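Local coordinates for protein ACDH-11, isoform b (Caenorhabditis elegans, PDB 4Y9J), which belongs to the acyl-CoA dehydrogenase family of flavoproteins and binds flavin-adenine dinucleotide together with UCC, at residues A147-S158 against G307-H318. Sequence-based numbering, arbitrary orientation. Where two conformers were deposited one is given.
Sequences AMTDGAVKTLTS and GISNMLNITRIH. With UCC (S-{(3S,5R,9R)-1-[(2R,3S,4R,5R)-5-(6-amino-9H-purin-9-yl)-4-hydroxy-3-(phosphonooxy)tetrahydrofuran-2-yl]-3,5,9-trihydroxy-8,8-dimethyl-3,5-dioxido-10,14-dioxo-2,4,6-trioxa-11,15-diaza-3lambda~5~,5lambda~5~-diphosphaheptadecan-17-yl} undecanethioate), chain F.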
loop_
_atom_site.group_PDB
_atom_site.type_symbol
_atom_site.label_atom_id
_atom_site.label_comp_id
_atom_site.label_asym_id
_atom_site.label_seq_id
_atom_site.Cartn_x
_atom_site.Cartn_y
_atom_site.Cartn_z
ATOM N N ALA B 147 -15.698 -3.247 -26.019
ATOM C CA ALA B 147 -15.151 -3.212 -27.387
ATOM C C ALA B 147 -14.852 -4.607 -27.915
ATOM O O ALA B 147 -15.226 -4.945 -29.027
ATOM C CB ALA B 147 -13.927 -2.368 -27.490
ATOM N N MET B 148 -14.126 -5.361 -27.106
ATOM C CA MET B 148 -13.697 -6.672 -27.459
ATOM C C MET B 148 -14.871 -7.640 -27.565
ATOM O O MET B 148 -14.795 -8.555 -28.378
ATOM C CB MET B 148 -12.674 -7.195 -26.502
ATOM C CG MET B 148 -11.379 -6.457 -26.598
ATOM S SD MET B 148 -10.048 -7.120 -25.569
ATOM C CE MET B 148 -10.718 -6.987 -23.971
ATOM N N THR B 149 -15.916 -7.409 -26.760
ATOM C CA THR B 149 -17.102 -8.249 -26.762
ATOM C C THR B 149 -17.846 -8.033 -28.095
ATOM O O THR B 149 -18.244 -8.999 -28.755
ATOM C CB THR B 149 -17.966 -7.959 -25.526
ATOM O OG1 THR B 149 -17.193 -8.296 -24.325
ATOM C CG2 THR B 149 -19.305 -8.627 -25.579
ATOM N N ASP B 150 -17.997 -6.781 -28.492
ATOM C CA ASP B 150 -18.671 -6.418 -29.763
ATOM C C ASP B 150 -17.881 -6.987 -30.932
ATOM O O ASP B 150 -18.418 -7.612 -31.814
ATOM C CB ASP B 150 -18.780 -4.891 -29.800
ATOM C CG ASP B 150 -19.685 -4.331 -30.903
ATOM O OD1 ASP B 150 -20.142 -5.114 -31.748
ATOM O OD2 ASP B 150 -19.896 -3.058 -30.946
ATOM N N GLY B 151 -16.570 -6.863 -30.863
ATOM C CA GLY B 151 -15.692 -7.362 -31.900
ATOM C C GLY B 151 -15.739 -8.875 -32.023
ATOM O O GLY B 151 -15.716 -9.397 -33.134
ATOM N N ALA B 152 -15.854 -9.571 -30.887
ATOM C CA ALA B 152 -16.014 -10.994 -30.870
ATOM C C ALA B 152 -17.308 -11.446 -31.528
ATOM O O ALA B 152 -17.307 -12.416 -32.300
ATOM C CB ALA B 152 -15.987 -11.543 -29.421
ATOM N N VAL B 153 -18.414 -10.796 -31.161
ATOM C CA VAL B 153 -19.712 -11.116 -31.819
ATOM C C VAL B 153 -19.619 -10.952 -33.337
ATOM O O VAL B 153 -20.049 -11.839 -34.090
ATOM C CB VAL B 153 -20.841 -10.273 -31.300
ATOM C CG1 VAL B 153 -22.088 -10.579 -32.075
ATOM C CG2 VAL B 153 -21.069 -10.508 -29.794
ATOM N N LYS B 154 -19.053 -9.820 -33.786
ATOM C CA LYS B 154 -18.929 -9.548 -35.187
ATOM C C LYS B 154 -18.076 -10.608 -35.858
ATOM O O LYS B 154 -18.376 -11.057 -36.956
ATOM C CB LYS B 154 -18.290 -8.163 -35.384
ATOM C CG LYS B 154 -18.118 -7.768 -36.840
ATOM C CD LYS B 154 -19.446 -7.554 -37.500
ATOM C CE LYS B 154 -19.185 -7.120 -38.946
ATOM N NZ LYS B 154 -19.961 -5.930 -39.337
ATOM N N THR B 155 -16.953 -10.948 -35.217
ATOM C CA THR B 155 -16.060 -11.920 -35.785
ATOM C C THR B 155 -16.723 -13.268 -35.922
ATOM O O THR B 155 -16.711 -13.908 -36.992
ATOM C CB THR B 155 -14.814 -12.051 -34.901
ATOM O OG1 THR B 155 -14.117 -10.813 -34.898
ATOM C CG2 THR B 155 -13.888 -13.156 -35.377
ATOM N N LEU B 156 -17.343 -13.740 -34.854
ATOM C CA LEU B 156 -17.899 -15.060 -34.870
ATOM C C LEU B 156 -19.114 -15.190 -35.822
ATOM O O LEU B 156 -19.247 -16.182 -36.567
ATOM C CB LEU B 156 -18.258 -15.514 -33.459
ATOM C CG LEU B 156 -17.082 -15.639 -32.479
ATOM C CD1 LEU B 156 -17.648 -16.023 -31.101
ATOM C CD2 LEU B 156 -16.099 -16.709 -32.949
ATOM N N THR B 157 -19.928 -14.154 -35.891
ATOM C CA THR B 157 -21.009 -14.182 -36.833
ATOM C C THR B 157 -20.547 -14.054 -38.285
ATOM O O THR B 157 -21.128 -14.670 -39.138
ATOM C CB THR B 157 -22.127 -13.199 -36.510
ATOM O OG1 THR B 157 -21.621 -11.883 -36.443
ATOM C CG2 THR B 157 -22.714 -13.526 -35.199
ATOM N N SER B 158 -19.473 -13.287 -38.536
ATOM C CA SER B 158 -18.949 -13.105 -39.891
ATOM C C SER B 158 -18.402 -14.363 -40.432
ATOM O O SER B 158 -18.406 -14.525 -41.648
ATOM C CB SER B 158 -17.847 -12.072 -39.964
ATOM O OG SER B 158 -18.431 -10.840 -39.734
ATOM N N GLY B 307 -9.164 -13.521 -40.553
ATOM C CA GLY B 307 -10.251 -13.848 -39.640
ATOM C C GLY B 307 -10.472 -12.868 -38.501
ATOM O O GLY B 307 -11.621 -12.580 -38.156
ATOM N N ILE B 308 -9.389 -12.401 -37.874
ATOM C CA ILE B 308 -9.511 -11.489 -36.738
ATOM C C ILE B 308 -9.778 -10.056 -37.163
ATOM O O ILE B 308 -9.922 -9.176 -36.303
ATOM C CB ILE B 308 -8.281 -11.663 -35.791
ATOM C CG1 ILE B 308 -8.582 -11.382 -34.302
ATOM C CG2 ILE B 308 -7.088 -10.798 -36.136
ATOM C CD1 ILE B 308 -9.900 -11.967 -33.847
ATOM N N SER B 309 -9.778 -9.780 -38.469
ATOM C CA SER B 309 -9.942 -8.389 -38.943
ATOM C C SER B 309 -11.219 -7.658 -38.466
ATOM O O SER B 309 -11.155 -6.458 -38.192
ATOM C CB SER B 309 -9.747 -8.274 -40.470
ATOM O OG SER B 309 -10.656 -8.980 -41.237
ATOM N N ASN B 310 -12.350 -8.362 -38.256
ATOM C CA ASN B 310 -13.572 -7.676 -37.787
ATOM C C ASN B 310 -13.470 -7.215 -36.349
ATOM O O ASN B 310 -13.940 -6.152 -35.972
ATOM C CB ASN B 310 -14.791 -8.542 -38.022
ATOM C CG ASN B 310 -15.156 -8.675 -39.460
ATOM O OD1 ASN B 310 -15.538 -9.771 -39.985
ATOM N ND2 ASN B 310 -15.175 -7.558 -40.110
ATOM N N MET B 311 -12.727 -7.942 -35.546
ATOM C CA MET B 311 -12.440 -7.523 -34.229
ATOM C C MET B 311 -11.586 -6.291 -34.237
ATOM O O MET B 311 -11.817 -5.372 -33.430
ATOM C CB MET B 311 -11.789 -8.663 -33.436
ATOM C CG MET B 311 -11.111 -8.316 -32.169
ATOM S SD MET B 311 -12.164 -8.222 -30.668
ATOM C CE MET B 311 -12.124 -10.001 -30.264
ATOM N N LEU B 312 -10.504 -6.308 -35.000
ATOM C CA LEU B 312 -9.666 -5.078 -35.120
ATOM C C LEU B 312 -10.540 -3.869 -35.547
ATOM O O LEU B 312 -10.520 -2.819 -34.895
ATOM C CB LEU B 312 -8.494 -5.243 -36.118
ATOM C CG LEU B 312 -7.415 -6.335 -35.854
ATOM C CD1 LEU B 312 -6.443 -6.418 -37.067
ATOM C CD2 LEU B 312 -6.702 -6.042 -34.525
ATOM N N ASN B 313 -11.335 -3.996 -36.595
ATOM C CA ASN B 313 -12.107 -2.869 -37.007
ATOM C C ASN B 313 -13.155 -2.397 -36.044
ATOM O O ASN B 313 -13.311 -1.198 -35.934
ATOM C CB ASN B 313 -12.716 -3.174 -38.341
ATOM C CG ASN B 313 -11.629 -3.202 -39.449
ATOM O OD1 ASN B 313 -10.561 -2.509 -39.339
ATOM N ND2 ASN B 313 -11.858 -4.013 -40.501
ATOM N N ILE B 314 -13.898 -3.317 -35.360
ATOM C CA ILE B 314 -14.919 -2.878 -34.395
ATOM C C ILE B 314 -14.291 -2.256 -33.225
ATOM O O ILE B 314 -14.812 -1.249 -32.743
ATOM C CB ILE B 314 -15.858 -4.070 -33.937
ATOM C CG1 ILE B 314 -16.778 -4.471 -35.056
ATOM C CG2 ILE B 314 -16.691 -3.718 -32.689
ATOM C CD1 ILE B 314 -17.865 -3.462 -35.386
ATOM N N THR B 315 -13.156 -2.813 -32.743
ATOM C CA THR B 315 -12.549 -2.281 -31.598
ATOM C C THR B 315 -11.957 -0.895 -31.905
ATOM O O THR B 315 -11.953 -0.026 -31.026
ATOM C CB THR B 315 -11.418 -3.166 -30.934
ATOM O OG1 THR B 315 -10.348 -3.403 -31.869
ATOM C CG2 THR B 315 -11.973 -4.514 -30.400
ATOM N N ARG B 316 -11.469 -0.715 -33.111
ATOM C CA ARG B 316 -10.931 0.598 -33.554
ATOM C C ARG B 316 -12.040 1.690 -33.556
ATOM O O ARG B 316 -11.826 2.788 -33.090
ATOM C CB ARG B 316 -10.204 0.434 -34.922
ATOM C CG ARG B 316 -8.903 -0.341 -34.677
ATOM C CD ARG B 316 -8.048 -0.693 -35.898
ATOM N NE ARG B 316 -6.904 -1.480 -35.503
ATOM C CZ ARG B 316 -6.144 -2.129 -36.352
ATOM N NH1 ARG B 316 -6.456 -2.154 -37.601
ATOM N NH2 ARG B 316 -5.108 -2.820 -35.975
ATOM N N ILE B 317 -13.278 1.362 -33.931
ATOM C CA ILE B 317 -14.412 2.330 -33.777
ATOM C C ILE B 317 -14.723 2.655 -32.255
ATOM O O ILE B 317 -14.969 3.810 -31.857
ATOM C CB ILE B 317 -15.663 1.817 -34.450
ATOM C CG1 ILE B 317 -15.415 1.723 -35.987
ATOM C CG2 ILE B 317 -16.886 2.666 -34.110
ATOM C CD1 ILE B 317 -16.623 1.394 -36.789
ATOM N N HIS B 318 -14.803 1.613 -31.448
ATOM C CA HIS B 318 -14.945 1.783 -29.996
ATOM C C HIS B 318 -13.801 2.641 -29.455
ATOM O O HIS B 318 -13.996 3.441 -28.546
ATOM C CB HIS B 318 -14.914 0.445 -29.271
ATOM C CG HIS B 318 -16.222 -0.272 -29.183
ATOM N ND1 HIS B 318 -16.830 -0.907 -30.248
ATOM C CD2 HIS B 318 -17.009 -0.521 -28.122
ATOM C CE1 HIS B 318 -17.931 -1.502 -29.844
ATOM N NE2 HIS B 318 -18.063 -1.267 -28.564
HETATM O OA1 UCC F . -4.577 -3.670 -28.304
HETATM C CA1 UCC F . -5.451 -4.606 -28.134
HETATM C CA2 UCC F . -6.589 -4.678 -27.109
HETATM C CA3 UCC F . -7.026 -3.437 -26.395
HETATM C CA4 UCC F . -8.584 -3.355 -26.266
HETATM C CA5 UCC F . -9.108 -2.208 -27.141
HETATM C CA6 UCC F . -10.161 -1.424 -26.439
HETATM C CA7 UCC F . -10.685 -0.286 -27.300
HETATM C CA8 UCC F . -11.789 0.125 -26.410
HETATM C CA9 UCC F . -12.006 1.505 -26.100
HETATM C C10 UCC F . -11.786 1.846 -24.694
HETATM C C11 UCC F . -10.628 2.827 -24.799
HETATM S S UCC F . -5.521 -6.038 -28.996
HETATM C CP1 UCC F . -4.138 -6.068 -30.200
HETATM C CP2 UCC F . -4.168 -4.984 -31.234
HETATM N NP1 UCC F . -3.210 -5.225 -32.332
HETATM C CP3 UCC F . -3.353 -4.496 -33.441
HETATM O OP1 UCC F . -4.145 -3.561 -33.560
HETATM C CP4 UCC F . -2.523 -4.910 -34.638
HETATM C CP5 UCC F . -1.768 -3.686 -35.177
HETATM N NP2 UCC F . -1.177 -4.174 -36.417
HETATM C CP6 UCC F . -1.814 -4.230 -37.586
HETATM O OP2 UCC F . -2.934 -3.772 -37.766
HETATM C CP8 UCC F . -0.991 -4.798 -38.725
HETATM O OP3 UCC F . -1.171 -3.949 -39.899
HETATM C CPB UCC F . -1.405 -6.154 -39.244
HETATM C CP7 UCC F . -2.897 -6.455 -39.450
HETATM C CP9 UCC F . -1.345 -7.001 -37.898
HETATM C CPA UCC F . -0.271 -6.948 -39.930
HETATM O O7 UCC F . -0.763 -8.252 -40.328
HETATM P P2 UCC F . -0.006 -9.080 -41.497
HETATM O O21 UCC F . -0.669 -10.435 -41.687
HETATM O O22 UCC F . 1.497 -8.880 -41.258
HETATM O O6 UCC F . -0.325 -8.102 -42.757
HETATM P P1 UCC F . -1.157 -8.415 -44.079
HETATM O O11 UCC F . -0.567 -9.556 -44.895
HETATM O O12 UCC F . -1.292 -7.058 -44.703
HETATM O "O5'" UCC F . -2.611 -8.871 -43.400
HETATM C "C5'" UCC F . -3.133 -10.202 -43.631
HETATM C "C4'" UCC F . -4.576 -10.162 -44.171
HETATM C "C3'" UCC F . -4.652 -9.424 -45.504
HETATM O "O3'" UCC F . -5.708 -10.041 -46.196
HETATM P P3 UCC F . -5.484 -10.845 -47.537
HETATM O O33 UCC F . -6.867 -11.391 -47.812
HETATM O O32 UCC F . -4.583 -11.993 -47.144
HETATM O O31 UCC F . -4.917 -9.789 -48.520
HETATM C "C2'" UCC F . -5.048 -7.992 -45.172
HETATM O "O2'" UCC F . -5.863 -7.342 -46.145
HETATM O "O4'" UCC F . -5.418 -9.429 -43.257
HETATM C "C1'" UCC F . -5.919 -8.289 -43.945
HETATM N N9 UCC F . -6.106 -7.170 -43.009
HETATM C C4 UCC F . -7.266 -6.531 -42.900
HETATM N N3 UCC F . -8.503 -6.675 -43.431
HETATM C C8 UCC F . -5.161 -6.608 -42.219
HETATM N N7 UCC F . -5.723 -5.597 -41.532
HETATM C C5 UCC F . -7.022 -5.499 -41.894
HETATM C C6 UCC F . -8.195 -4.671 -41.503
HETATM N N6 UCC F . -8.034 -3.696 -40.573
HETATM N N1 UCC F . -9.380 -4.882 -42.161
HETATM C C2 UCC F . -9.510 -5.853 -43.088
#
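Thr155 CG2 rests against Gly307 O where two helices of the acyl-CoA dehydrogenase fold pack, helix 143-158 of the N-terminal domain and helix 304-338 of the C-terminal domain. Segments 147-158 and 307-318 run roughly antiparallel (147°), their axes 7.7 Å apart at closest approach. Asn310 lays its CB on Lys154 CG, while its OD1 lies 3.1 Å from Ser158 OG. Lys154 NZ forms a salt bridge with Glu383. Met311 is a knob in a hole of Met148, Gly151, Ala152 and Thr155. The bend at chi2 (85°) brings SD to 3.8 Å from Gly151 CA, and the bend at chi3 turns CE to Ala152 N. Gly151 lets the backbones close to 4.0 Å between its CA and that of Met311. Asn313 ND2 donates to UCC N1, and its OD1 accepts from UCC N6. Ile314 CG2 sits 3.5 Å from Asp150 CG; OD1 of this carboxylate has a salt bridge to Arg125 and a hydrogen bond to Tyr115, and OD2 bonds Gln128. Thr315 CG2 touches Ala147 O. Arg316 NH2 binds UCC OP1 and OP2. His318 ND1 donates to Ile314 O from above the carbonyl plane, which helps to set the ring's rotation. Ala147 CA lies over one ring face in a CH-pi contact, and Ala147 CB touches both His318 CB and UCC CA8, each at 3.5 Å.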